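Local coordinates for protein aldehyde dehydrogenase (Burkholderia vietnamiensis, PDB 5KF0) that probably oxidises aldehydes to carboxylic acids, passing hydride to a nicotinamide cofactor, and holds NADPH in a Rossmann-type domain, at residues F157-N162 with N166-K171; A187-V192 with A216-A221. All blocks are in the same frame, centred on the assembly; numbering follows the deposited sequence.

Both contacts belong to the Rossmann-type cofactor domain, and both touch the same NADPH. They follow one another along the chain: contact 1 closes the turn from strand 155-158 into helix 164-178, and contact 2 then joins the loops that follow strands 182-185 and 211-213. These three strands are parallel neighbours in one sheet, so the two sites, with centres about 12 Å apart, lie side by side along its cofactor-binding end. They meet directly where the Ala-187 methyl group packs on Pro-160 and Phe-161. Contact 1 serves the adenosine ribose, the nicotinamide-side phosphate and the nicotinamide ring, whereas contact 2 holds mainly the 2'-phosphate and reaches the diphosphate.

Contact 1 (F157-N162 with N166-K171); sequences FISPFN and NLAAHK. With NDP (NADPH dihydro-nicotinamide-adenine-dinucleotide phosphate), chain E.
Phe-157 with Lys-171 and Pro-160 with Leu-167 make this a buried, largely apolar contact between the end of a Rossmann-type strand, with the loop after it, and the helix that follows. At the strand end, Lys-171 covers one face of the Phe-157 ring, the two side chains running past each other in opposite directions. Its CB sits 3.5 Å from the ring centroid and only 8° off the normal, a CH-pi contact. The lysine CD continues on the same side of the ring plane, above and a little outside the CG-CD1 bond, and CE passes 3.4 Å from Ile-158 O. A lysine suits this place because its methylene chain can serve as an apolar layer while its amine is delivered further on: the chain runs extended until a bend at chi4 (-63°), and NZ forms a salt bridge with Glu-465 and hydrogen bonds with Ser-234 and Thr-236. The carboxylate probably offsets the charge of the buried amine, and the two hydroxyls solvate it.

Nearer the cofactor, Pro-160 CG meets Leu-167 CD1 at 3.6 Å, the two side chains crossing roughly at a right angle. Proline ring and branched leucine suit the space between loop, helix and nicotinamide, bringing no polar side-chain atom there. Leu-167 CD1 also lies 3.3 Å from NADPH C5N, and Asn-162 OD1 touches the same ring, with ND2 fixed by Gln-291 O. The loop backbone supplies the polar grip: Ser-159 O accepts a 2.8 Å hydrogen bond from ribose O3B, and Phe-161 N donates to phosphate O1N at 3.1 Å.

The unit is the first half of the beta-alpha-beta crossover 155-158, 164-178, 182-185. Strand 155-158 is hydrogen-bonded between strands 182-185 and 232-236, and helix 103-123 packs against the helix through Ala-169 and His-170.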
ATOM      1  N   PHE A 157      -6.257 -26.228 -11.710  1.00 10.51           N
ATOM      2  CA  PHE A 157      -6.164 -25.257 -12.797  1.00  9.27           C
ATOM      3  C   PHE A 157      -6.706 -25.878 -14.079  1.00 11.77           C
ATOM      4  O   PHE A 157      -6.282 -26.972 -14.463  1.00 13.43           O
ATOM      5  CB  PHE A 157      -4.709 -24.825 -13.035  1.00  9.34           C
ATOM      6  CG  PHE A 157      -4.116 -24.009 -11.915  1.00  9.51           C
ATOM      7  CD1 PHE A 157      -4.927 -23.246 -11.072  1.00 10.50           C
ATOM      8  CD2 PHE A 157      -2.736 -23.984 -11.725  1.00 10.74           C
ATOM      9  CE1 PHE A 157      -4.362 -22.483 -10.051  1.00 11.97           C
ATOM     10  CE2 PHE A 157      -2.166 -23.214 -10.720  1.00  9.33           C
ATOM     11  CZ  PHE A 157      -2.980 -22.466  -9.877  1.00 10.19           C
ATOM     12  N   ILE A 158      -7.615 -25.171 -14.750  1.00 10.23           N
ATOM     13  CA  ILE A 158      -8.183 -25.612 -16.022  1.00 10.07           C
ATOM     14  C   ILE A 158      -8.062 -24.462 -17.017  1.00  9.79           C
ATOM     15  O   ILE A 158      -8.472 -23.337 -16.705  1.00 10.15           O
ATOM     16  CB  ILE A 158      -9.660 -26.025 -15.859  1.00  9.84           C
ATOM     17  CG1 ILE A 158      -9.795 -27.246 -14.942  1.00 11.73           C
ATOM     18  CG2 ILE A 158     -10.287 -26.308 -17.234  1.00 11.68           C
ATOM     19  CD1 ILE A 158     -11.259 -27.580 -14.585  1.00 11.22           C
ATOM     20  N   SER A 159      -7.523 -24.737 -18.210  1.00 10.24           N
ATOM     21  CA  SER A 159      -7.232 -23.695 -19.187  1.00  9.82           C
ATOM     22  C   SER A 159      -7.838 -24.016 -20.549  1.00 12.40           C
ATOM     23  O   SER A 159      -8.167 -25.172 -20.837  1.00 12.12           O
ATOM     24  CB  SER A 159      -5.710 -23.491 -19.314  1.00 11.29           C
ATOM     25  OG  SER A 159      -5.023 -24.696 -19.638  1.00 12.50           O
ATOM     26  N   PRO A 160      -8.001 -22.997 -21.425  1.00 10.88           N
ATOM     27  CA  PRO A 160      -8.725 -23.211 -22.687  1.00  9.88           C
ATOM     28  C   PRO A 160      -7.809 -23.378 -23.883  1.00 12.39           C
ATOM     29  O   PRO A 160      -6.578 -23.380 -23.755  1.00 13.45           O
ATOM     30  CB  PRO A 160      -9.556 -21.937 -22.813  1.00  9.82           C
ATOM     31  CG  PRO A 160      -8.580 -20.895 -22.302  1.00 12.04           C
ATOM     32  CD  PRO A 160      -7.818 -21.557 -21.157  1.00 12.63           C
ATOM     33  N   PHE A 161      -8.404 -23.508 -25.073  1.00 12.48           N
ATOM     34  CA  PHE A 161      -7.600 -23.855 -26.240  1.00 10.28           C
ATOM     35  C   PHE A 161      -6.899 -22.658 -26.865  1.00 15.90           C
ATOM     36  O   PHE A 161      -5.930 -22.856 -27.600  1.00 14.15           O
ATOM     37  CB  PHE A 161      -8.458 -24.534 -27.324  1.00 11.58           C
ATOM     38  CG  PHE A 161      -9.210 -23.554 -28.220  1.00 13.01           C
ATOM     39  CD1 PHE A 161      -8.611 -23.009 -29.348  1.00 15.87           C
ATOM     40  CD2 PHE A 161     -10.516 -23.191 -27.916  1.00 14.80           C
ATOM     41  CE1 PHE A 161      -9.304 -22.100 -30.160  1.00 13.17           C
ATOM     42  CE2 PHE A 161     -11.209 -22.304 -28.716  1.00 13.63           C
ATOM     43  CZ  PHE A 161     -10.605 -21.763 -29.844  1.00 15.50           C
ATOM     44  N   ASN A 162      -7.391 -21.429 -26.652  1.00 12.94           N
ATOM     45  CA  ASN A 162      -7.049 -20.404 -27.639  1.00 12.19           C
ATOM     46  C   ASN A 162      -5.772 -19.641 -27.320  1.00 15.06           C
ATOM     47  O   ASN A 162      -5.039 -19.268 -28.241  1.00 15.80           O
ATOM     48  CB  ASN A 162      -8.206 -19.421 -27.829  1.00 15.17           C
ATOM     49  CG  ASN A 162      -8.523 -18.645 -26.573  1.00 17.63           C
ATOM     50  OD1 ASN A 162      -8.540 -19.194 -25.471  1.00 18.96           O
ATOM     51  ND2 ASN A 162      -8.798 -17.360 -26.737  1.00 14.59           N
ATOM     52  N   ASN A 166      -0.200 -18.698 -22.573  1.00 12.83           N
ATOM     53  CA  ASN A 166      -0.240 -17.581 -21.640  1.00 10.74           C
ATOM     54  C   ASN A 166      -1.323 -17.739 -20.578  1.00 10.29           C
ATOM     55  O   ASN A 166      -1.132 -17.291 -19.439  1.00 11.30           O
ATOM     56  CB  ASN A 166      -0.432 -16.264 -22.377  1.00 11.83           C
ATOM     57  CG  ASN A 166      -0.032 -15.076 -21.505  1.00 14.26           C
ATOM     58  OD1 ASN A 166       0.982 -15.125 -20.795  1.00 17.57           O
ATOM     59  ND2 ASN A 166      -0.826 -14.038 -21.534  1.00 15.73           N
ATOM     60  N   LEU A 167      -2.462 -18.355 -20.916  1.00  9.83           N
ATOM     61  CA  LEU A 167      -3.492 -18.518 -19.892  1.00  9.14           C
ATOM     62  C   LEU A 167      -3.124 -19.609 -18.891  1.00 12.00           C
ATOM     63  O   LEU A 167      -3.504 -19.526 -17.718  1.00 12.99           O
ATOM     64  CB  LEU A 167      -4.847 -18.773 -20.543  1.00 12.19           C
ATOM     65  CG  LEU A 167      -5.300 -17.540 -21.332  1.00  9.71           C
ATOM     66  CD1 LEU A 167      -6.543 -17.890 -22.168  1.00 11.49           C
ATOM     67  CD2 LEU A 167      -5.568 -16.324 -20.405  1.00 11.91           C
ATOM     68  N   ALA A 168      -2.366 -20.620 -19.307  1.00 10.23           N
ATOM     69  CA  ALA A 168      -1.784 -21.520 -18.318  1.00  9.80           C
ATOM     70  C   ALA A 168      -0.788 -20.778 -17.433  1.00 12.83           C
ATOM     71  O   ALA A 168      -0.758 -20.981 -16.212  1.00 11.58           O
ATOM     72  CB  ALA A 168      -1.110 -22.704 -19.016  1.00 11.16           C
ATOM     73  N   ALA A 169       0.021 -19.898 -18.034  1.00 11.41           N
ATOM     74  CA  ALA A 169       1.023 -19.142 -17.279  1.00  9.99           C
ATOM     75  C   ALA A 169       0.383 -18.278 -16.206  1.00 10.53           C
ATOM     76  O   ALA A 169       0.959 -18.108 -15.122  1.00 11.77           O
ATOM     77  CB  ALA A 169       1.857 -18.269 -18.222  1.00 12.80           C
ATOM     78  N   HIS A 170      -0.803 -17.724 -16.481  1.00  9.67           N
ATOM     79  CA  HIS A 170      -1.450 -16.865 -15.495  1.00 10.36           C
ATOM     80  C   HIS A 170      -1.964 -17.636 -14.289  1.00 13.20           C
ATOM     81  O   HIS A 170      -2.387 -17.000 -13.319  1.00 11.61           O
ATOM     82  CB  HIS A 170      -2.577 -16.055 -16.163  1.00 10.60           C
ATOM     83  CG  HIS A 170      -2.089 -14.764 -16.747  1.00 10.38           C
ATOM     84  ND1 HIS A 170      -1.703 -13.699 -15.960  1.00 10.04           N
ATOM     85  CD2 HIS A 170      -1.861 -14.386 -18.031  1.00  9.81           C
ATOM     86  CE1 HIS A 170      -1.274 -12.715 -16.731  1.00 11.32           C
ATOM     87  NE2 HIS A 170      -1.363 -13.105 -17.993  1.00 10.42           N
ATOM     88  N   LYS A 171      -1.919 -18.968 -14.310  1.00  9.70           N
ATOM     89  CA  LYS A 171      -2.181 -19.776 -13.123  1.00  9.18           C
ATOM     90  C   LYS A 171      -0.915 -20.400 -12.558  1.00  9.73           C
ATOM     91  O   LYS A 171      -0.665 -20.306 -11.352  1.00 10.66           O
ATOM     92  CB  LYS A 171      -3.211 -20.872 -13.448  1.00  9.11           C
ATOM     93  CG  LYS A 171      -4.508 -20.305 -14.072  1.00  9.79           C
ATOM     94  CD  LYS A 171      -5.578 -21.391 -14.255  1.00 10.28           C
ATOM     95  CE  LYS A 171      -6.730 -20.871 -15.130  1.00  8.99           C
ATOM     96  NZ  LYS A 171      -7.446 -19.712 -14.495  1.00 10.40           N
TER
HETATM   97  PA  NDP E 501     -14.279 -24.590 -22.890  1.00 13.08           P
HETATM   98  O1A NDP E 501     -15.170 -24.084 -21.806  1.00 14.00           O
HETATM   99  O2A NDP E 501     -15.032 -25.414 -23.936  1.00 14.28           O
HETATM  100  O5B NDP E 501     -13.075 -25.459 -22.323  1.00 13.03           O
HETATM  101  C5B NDP E 501     -12.142 -24.801 -21.431  1.00 12.93           C
HETATM  102  C4B NDP E 501     -11.474 -25.844 -20.574  1.00 10.86           C
HETATM  103  O4B NDP E 501     -12.442 -26.411 -19.663  1.00 13.69           O
HETATM  104  C3B NDP E 501     -10.878 -27.030 -21.344  1.00 10.47           C
HETATM  105  O3B NDP E 501      -9.699 -27.498 -20.694  1.00 10.86           O
HETATM  106  C2B NDP E 501     -11.990 -28.071 -21.217  1.00 11.91           C
HETATM  107  O2B NDP E 501     -11.551 -29.439 -21.348  1.00 13.15           O
HETATM  108  C1B NDP E 501     -12.395 -27.818 -19.776  1.00 12.76           C
HETATM  109  N9A NDP E 501     -13.698 -28.361 -19.411  1.00 12.69           N
HETATM  110  C8A NDP E 501     -14.891 -28.242 -20.073  1.00 10.07           C
HETATM  111  N7A NDP E 501     -15.903 -28.799 -19.447  1.00 11.52           N
HETATM  112  C5A NDP E 501     -15.332 -29.322 -18.298  1.00 12.37           C
HETATM  113  C6A NDP E 501     -15.870 -30.028 -17.204  1.00 13.62           C
HETATM  114  N6A NDP E 501     -17.158 -30.377 -17.100  1.00 14.09           N
HETATM  115  N1A NDP E 501     -15.024 -30.385 -16.211  1.00 13.99           N
HETATM  116  C2A NDP E 501     -13.732 -30.064 -16.316  1.00 15.50           C
HETATM  117  N3A NDP E 501     -13.109 -29.407 -17.298  1.00 14.88           N
HETATM  118  C4A NDP E 501     -13.972 -29.063 -18.264  1.00 14.45           C
HETATM  119  O3  NDP E 501     -13.566 -23.355 -23.589  1.00 11.94           O
HETATM  120  PN  NDP E 501     -12.606 -23.230 -24.852  1.00 12.16           P
HETATM  121  O1N NDP E 501     -11.412 -24.093 -24.661  1.00 12.78           O
HETATM  122  O2N NDP E 501     -13.442 -23.511 -26.074  1.00 13.95           O
HETATM  123  O5D NDP E 501     -12.136 -21.716 -24.846  1.00 11.63           O
HETATM  124  C5D NDP E 501     -12.928 -20.608 -25.305  1.00 12.69           C
HETATM  125  C4D NDP E 501     -13.610 -19.970 -24.121  1.00 11.63           C
HETATM  126  O4D NDP E 501     -12.617 -19.532 -23.155  1.00 12.76           O
HETATM  127  C3D NDP E 501     -14.420 -18.730 -24.507  1.00 12.58           C
HETATM  128  O3D NDP E 501     -15.678 -18.666 -23.846  1.00 12.52           O
HETATM  129  C2D NDP E 501     -13.486 -17.594 -24.093  1.00 16.64           C
HETATM  130  O2D NDP E 501     -14.093 -16.327 -23.862  1.00 12.42           O
HETATM  131  C1D NDP E 501     -12.864 -18.176 -22.831  1.00 13.86           C
HETATM  132  N1N NDP E 501     -11.622 -17.461 -22.559  1.00 12.93           N
HETATM  133  C2N NDP E 501     -11.461 -16.712 -21.417  1.00 11.79           C
HETATM  134  C3N NDP E 501     -10.394 -15.915 -21.216  1.00 10.72           C
HETATM  135  C7N NDP E 501     -10.181 -15.174 -19.943  1.00 12.75           C
HETATM  136  O7N NDP E 501      -9.015 -14.997 -19.563  1.00 11.66           O
HETATM  137  N7N NDP E 501     -11.234 -14.671 -19.301  1.00 10.98           N
HETATM  138  C4N NDP E 501      -9.394 -15.725 -22.299  1.00 12.96           C
HETATM  139  C5N NDP E 501      -9.490 -16.812 -23.316  1.00 12.19           C
HETATM  140  C6N NDP E 501     -10.580 -17.548 -23.434  1.00 13.77           C
HETATM  141  P2B NDP E 501     -11.453 -30.163 -22.817  1.00 13.72           P
HETATM  142  O1X NDP E 501     -11.677 -29.128 -23.853  1.00 14.08           O
HETATM  143  O2X NDP E 501     -10.101 -30.812 -22.781  1.00 12.20           O
HETATM  144  O3X NDP E 501     -12.522 -31.236 -22.833  1.00 14.73           O

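Contact 2 (A187-V192 with A216-A221); sequences ASRTPV and AHRDGA. With NDP (NADPH dihydro-nicotinamide-adenine-dinucleotide phosphate), chain E.
Ser-188 meets the Ala-216 carbonyl and lies beside the His-217 ring where two loops at the sheet end of the Rossmann-type domain converge on the 2'-phosphate of NADPH. The phosphate itself joins them. From one side Ser-188 gives both its backbone N and its OG to O2X, the hydroxyl at 2.6 Å; a small serine can place two donors on one oxygen. From the other loop, Arg-218 offers its backbone N and NE to O3X, and its NH2 to O1X in a nearly straight bond of 2.9 Å (171°). That NH2 also donates to diphosphate oxygen O2A, so one guanidinium links two phosphate groups, while its flat face lies over adenine C8A. A bend at chi3 (68°) folds the chain back for this. Arg-189 donates a longer, bent hydrogen bond from NH2 to O2N of the nicotinamide-side phosphate (3.2 Å, 140°). The two arginines thus gather round anionic groups, which probably offset their like charges.

Behind this shell, the type I turn from Ala-187 to Thr-190, closed by Thr-190 N to Ala-187 O, presents Ser-188 N to the phosphate. In the other loop, Gly-220 N bonds to His-217 O and shapes the short 3-10 turn carrying Arg-218. Lys-185, itself bonded to the cofactor, holds Ala-216 O. A water completes the join between the loops, donating to Ser-188 OG at 2.8 Å and accepting from Ala-216 N at 2.9 Å.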
ATOM      1  N   ALA A 187      -6.400 -27.712 -22.212  1.00 10.81           N
ATOM      2  CA  ALA A 187      -7.396 -28.116 -23.196  1.00 12.41           C
ATOM      3  C   ALA A 187      -6.884 -29.295 -24.019  1.00 11.33           C
ATOM      4  O   ALA A 187      -5.729 -29.313 -24.457  1.00 13.91           O
ATOM      5  CB  ALA A 187      -7.735 -26.949 -24.125  1.00 12.10           C
ATOM      6  N   SER A 188      -7.757 -30.290 -24.229  1.00 10.56           N
ATOM      7  CA  SER A 188      -7.341 -31.501 -24.934  1.00 11.47           C
ATOM      8  C   SER A 188      -6.985 -31.208 -26.383  1.00 13.34           C
ATOM      9  O   SER A 188      -6.179 -31.934 -26.984  1.00 12.62           O
ATOM     10  CB  SER A 188      -8.448 -32.557 -24.867  1.00 14.93           C
ATOM     11  OG  SER A 188      -8.744 -32.909 -23.524  1.00 14.20           O
ATOM     12  N   ARG A 189      -7.589 -30.171 -26.969  1.00 13.81           N
ATOM     13  CA  ARG A 189      -7.242 -29.796 -28.335  1.00 13.91           C
ATOM     14  C   ARG A 189      -5.857 -29.170 -28.421  1.00 13.75           C
ATOM     15  O   ARG A 189      -5.265 -29.168 -29.509  1.00 13.95           O
ATOM     16  CB  ARG A 189      -8.292 -28.831 -28.909  1.00 13.51           C
ATOM     17  CG  ARG A 189      -9.590 -29.529 -29.377  1.00 15.55           C
ATOM     18  CD  ARG A 189     -10.707 -28.521 -29.664  1.00 16.41           C
ATOM     19  NE  ARG A 189     -11.149 -27.833 -28.451  1.00 16.07           N
ATOM     20  CZ  ARG A 189     -12.043 -26.845 -28.410  1.00 18.68           C
ATOM     21  NH1 ARG A 189     -12.624 -26.403 -29.518  1.00 19.84           N
ATOM     22  NH2 ARG A 189     -12.351 -26.291 -27.254  1.00 18.28           N
ATOM     23  N   THR A 190      -5.341 -28.621 -27.310  1.00 14.80           N
ATOM     24  CA  THR A 190      -4.069 -27.888 -27.300  1.00 12.43           C
ATOM     25  C   THR A 190      -3.268 -28.195 -26.037  1.00 13.08           C
ATOM     26  O   THR A 190      -2.973 -27.292 -25.245  1.00 14.17           O
ATOM     27  CB  THR A 190      -4.307 -26.376 -27.405  1.00 11.78           C
ATOM     28  OG1 THR A 190      -5.076 -25.927 -26.274  1.00 14.00           O
ATOM     29  CG2 THR A 190      -5.039 -25.995 -28.699  1.00 13.22           C
ATOM     30  N   PRO A 191      -2.855 -29.453 -25.835  1.00 12.24           N
ATOM     31  CA  PRO A 191      -2.096 -29.797 -24.621  1.00 13.61           C
ATOM     32  C   PRO A 191      -0.585 -29.627 -24.705  1.00 14.05           C
ATOM     33  O   PRO A 191       0.067 -29.622 -23.650  1.00 16.06           O
ATOM     34  CB  PRO A 191      -2.440 -31.281 -24.426  1.00 14.55           C
ATOM     35  CG  PRO A 191      -2.481 -31.797 -25.851  1.00 13.96           C
ATOM     36  CD  PRO A 191      -3.102 -30.646 -26.669  1.00 12.62           C
ATOM     37  N   VAL A 192      -0.011 -29.487 -25.903  1.00 13.45           N
ATOM     38  CA  VAL A 192       1.436 -29.628 -26.045  1.00 13.59           C
ATOM     39  C   VAL A 192       2.173 -28.481 -25.364  1.00 16.87           C
ATOM     40  O   VAL A 192       3.204 -28.695 -24.713  1.00 16.62           O
ATOM     41  CB  VAL A 192       1.822 -29.737 -27.528  1.00 14.41           C
ATOM     42  CG1 VAL A 192       3.344 -29.757 -27.673  1.00 14.89           C
ATOM     43  CG2 VAL A 192       1.191 -30.993 -28.136  1.00 14.21           C
ATOM     44  N   ALA A 216      -6.693 -34.403 -20.064  1.00 13.77           N
ATOM     45  CA  ALA A 216      -7.882 -35.196 -19.779  1.00 13.54           C
ATOM     46  C   ALA A 216      -9.068 -34.501 -20.422  1.00 14.19           C
ATOM     47  O   ALA A 216      -9.162 -33.271 -20.378  1.00 14.54           O
ATOM     48  CB  ALA A 216      -8.120 -35.350 -18.269  1.00 14.73           C
ATOM     49  N   HIS A 217      -9.950 -35.283 -21.038  1.00 13.91           N
ATOM     50  CA  HIS A 217     -11.171 -34.717 -21.599  1.00 13.42           C
ATOM     51  C   HIS A 217     -12.124 -34.285 -20.491  1.00 14.60           C
ATOM     52  O   HIS A 217     -12.118 -34.837 -19.389  1.00 14.67           O
ATOM     53  CB  HIS A 217     -11.864 -35.737 -22.502  1.00 13.38           C
ATOM     54  CG  HIS A 217     -11.053 -36.145 -23.692  1.00 14.67           C
ATOM     55  ND1 HIS A 217     -10.855 -35.317 -24.775  1.00 17.28           N
ATOM     56  CD2 HIS A 217     -10.415 -37.305 -23.982  1.00 15.80           C
ATOM     57  CE1 HIS A 217     -10.116 -35.942 -25.676  1.00 15.87           C
ATOM     58  NE2 HIS A 217      -9.840 -37.152 -25.223  1.00 15.86           N
ATOM     59  N   ARG A 218     -12.976 -33.302 -20.809  1.00 14.05           N
ATOM     60  CA  ARG A 218     -13.949 -32.806 -19.837  1.00 13.91           C
ATOM     61  C   ARG A 218     -14.749 -33.936 -19.191  1.00 17.72           C
ATOM     62  O   ARG A 218     -15.037 -33.888 -17.989  1.00 16.49           O
ATOM     63  CB  ARG A 218     -14.889 -31.804 -20.507  1.00 14.23           C
ATOM     64  CG  ARG A 218     -15.568 -32.295 -21.787  1.00 14.58           C
ATOM     65  CD  ARG A 218     -16.206 -31.115 -22.506  1.00 17.61           C
ATOM     66  NE  ARG A 218     -15.183 -30.214 -23.033  1.00 17.12           N
ATOM     67  CZ  ARG A 218     -15.410 -28.970 -23.451  1.00 15.74           C
ATOM     68  NH1 ARG A 218     -16.635 -28.455 -23.400  1.00 18.14           N
ATOM     69  NH2 ARG A 218     -14.413 -28.243 -23.919  1.00 14.02           N
ATOM     70  N   ASP A 219     -15.128 -34.957 -19.969  1.00 17.51           N
ATOM     71  CA  ASP A 219     -15.940 -36.036 -19.420  1.00 19.13           C
ATOM     72  C   ASP A 219     -15.173 -36.932 -18.451  1.00 23.61           C
ATOM     73  O   ASP A 219     -15.807 -37.711 -17.732  1.00 20.23           O
ATOM     74  CB  ASP A 219     -16.528 -36.870 -20.560  1.00 24.55           C
ATOM     75  CG  ASP A 219     -15.629 -36.887 -21.779  1.00 46.40           C
ATOM     76  OD1 ASP A 219     -15.730 -35.958 -22.617  1.00 48.09           O
ATOM     77  OD2 ASP A 219     -14.806 -37.818 -21.888  1.00 58.38           O
ATOM     78  N   GLY A 220     -13.844 -36.835 -18.401  1.00 17.23           N
ATOM     79  CA  GLY A 220     -13.078 -37.587 -17.427  1.00 14.68           C
ATOM     80  C   GLY A 220     -12.434 -36.709 -16.367  1.00 18.20           C
ATOM     81  O   GLY A 220     -11.521 -37.146 -15.661  1.00 16.75           O
ATOM     82  N   ALA A 221     -12.914 -35.472 -16.234  1.00 14.13           N
ATOM     83  CA  ALA A 221     -12.223 -34.461 -15.444  1.00 13.64           C
ATOM     84  C   ALA A 221     -13.001 -34.024 -14.207  1.00 14.39           C
ATOM     85  O   ALA A 221     -12.737 -32.942 -13.684  1.00 13.70           O
ATOM     86  CB  ALA A 221     -11.907 -33.238 -16.312  1.00 15.20           C
TER
HETATM   87  PA  NDP E 501     -14.279 -24.590 -22.890  1.00 13.08           P
HETATM   88  O1A NDP E 501     -15.170 -24.084 -21.806  1.00 14.00           O
HETATM   89  O2A NDP E 501     -15.032 -25.414 -23.936  1.00 14.28           O
HETATM   90  O5B NDP E 501     -13.075 -25.459 -22.323  1.00 13.03           O
HETATM   91  C5B NDP E 501     -12.142 -24.801 -21.431  1.00 12.93           C
HETATM   92  C4B NDP E 501     -11.474 -25.844 -20.574  1.00 10.86           C
HETATM   93  O4B NDP E 501     -12.442 -26.411 -19.663  1.00 13.69           O
HETATM   94  C3B NDP E 501     -10.878 -27.030 -21.344  1.00 10.47           C
HETATM   95  O3B NDP E 501      -9.699 -27.498 -20.694  1.00 10.86           O
HETATM   96  C2B NDP E 501     -11.990 -28.071 -21.217  1.00 11.91           C
HETATM   97  O2B NDP E 501     -11.551 -29.439 -21.348  1.00 13.15           O
HETATM   98  C1B NDP E 501     -12.395 -27.818 -19.776  1.00 12.76           C
HETATM   99  N9A NDP E 501     -13.698 -28.361 -19.411  1.00 12.69           N
HETATM  100  C8A NDP E 501     -14.891 -28.242 -20.073  1.00 10.07           C
HETATM  101  N7A NDP E 501     -15.903 -28.799 -19.447  1.00 11.52           N
HETATM  102  C5A NDP E 501     -15.332 -29.322 -18.298  1.00 12.37           C
HETATM  103  C6A NDP E 501     -15.870 -30.028 -17.204  1.00 13.62           C
HETATM  104  N6A NDP E 501     -17.158 -30.377 -17.100  1.00 14.09           N
HETATM  105  N1A NDP E 501     -15.024 -30.385 -16.211  1.00 13.99           N
HETATM  106  C2A NDP E 501     -13.732 -30.064 -16.316  1.00 15.50           C
HETATM  107  N3A NDP E 501     -13.109 -29.407 -17.298  1.00 14.88           N
HETATM  108  C4A NDP E 501     -13.972 -29.063 -18.264  1.00 14.45           C
HETATM  109  O3  NDP E 501     -13.566 -23.355 -23.589  1.00 11.94           O
HETATM  110  PN  NDP E 501     -12.606 -23.230 -24.852  1.00 12.16           P
HETATM  111  O1N NDP E 501     -11.412 -24.093 -24.661  1.00 12.78           O
HETATM  112  O2N NDP E 501     -13.442 -23.511 -26.074  1.00 13.95           O
HETATM  113  O5D NDP E 501     -12.136 -21.716 -24.846  1.00 11.63           O
HETATM  114  C5D NDP E 501     -12.928 -20.608 -25.305  1.00 12.69           C
HETATM  115  C4D NDP E 501     -13.610 -19.970 -24.121  1.00 11.63           C
HETATM  116  O4D NDP E 501     -12.617 -19.532 -23.155  1.00 12.76           O
HETATM  117  C3D NDP E 501     -14.420 -18.730 -24.507  1.00 12.58           C
HETATM  118  O3D NDP E 501     -15.678 -18.666 -23.846  1.00 12.52           O
HETATM  119  C2D NDP E 501     -13.486 -17.594 -24.093  1.00 16.64           C
HETATM  120  O2D NDP E 501     -14.093 -16.327 -23.862  1.00 12.42           O
HETATM  121  C1D NDP E 501     -12.864 -18.176 -22.831  1.00 13.86           C
HETATM  122  N1N NDP E 501     -11.622 -17.461 -22.559  1.00 12.93           N
HETATM  123  C2N NDP E 501     -11.461 -16.712 -21.417  1.00 11.79           C
HETATM  124  C3N NDP E 501     -10.394 -15.915 -21.216  1.00 10.72           C
HETATM  125  C7N NDP E 501     -10.181 -15.174 -19.943  1.00 12.75           C
HETATM  126  O7N NDP E 501      -9.015 -14.997 -19.563  1.00 11.66           O
HETATM  127  N7N NDP E 501     -11.234 -14.671 -19.301  1.00 10.98           N
HETATM  128  C4N NDP E 501      -9.394 -15.725 -22.299  1.00 12.96           C
HETATM  129  C5N NDP E 501      -9.490 -16.812 -23.316  1.00 12.19           C
HETATM  130  C6N NDP E 501     -10.580 -17.548 -23.434  1.00 13.77           C
HETATM  131  P2B NDP E 501     -11.453 -30.163 -22.817  1.00 13.72           P
HETATM  132  O1X NDP E 501     -11.677 -29.128 -23.853  1.00 14.08           O
HETATM  133  O2X NDP E 501     -10.101 -30.812 -22.781  1.00 12.20           O
HETATM  134  O3X NDP E 501     -12.522 -31.236 -22.833  1.00 14.73           O
HETATM  135  O   HOH W   1      -6.523 -32.190 -21.893  1.00 14.56           O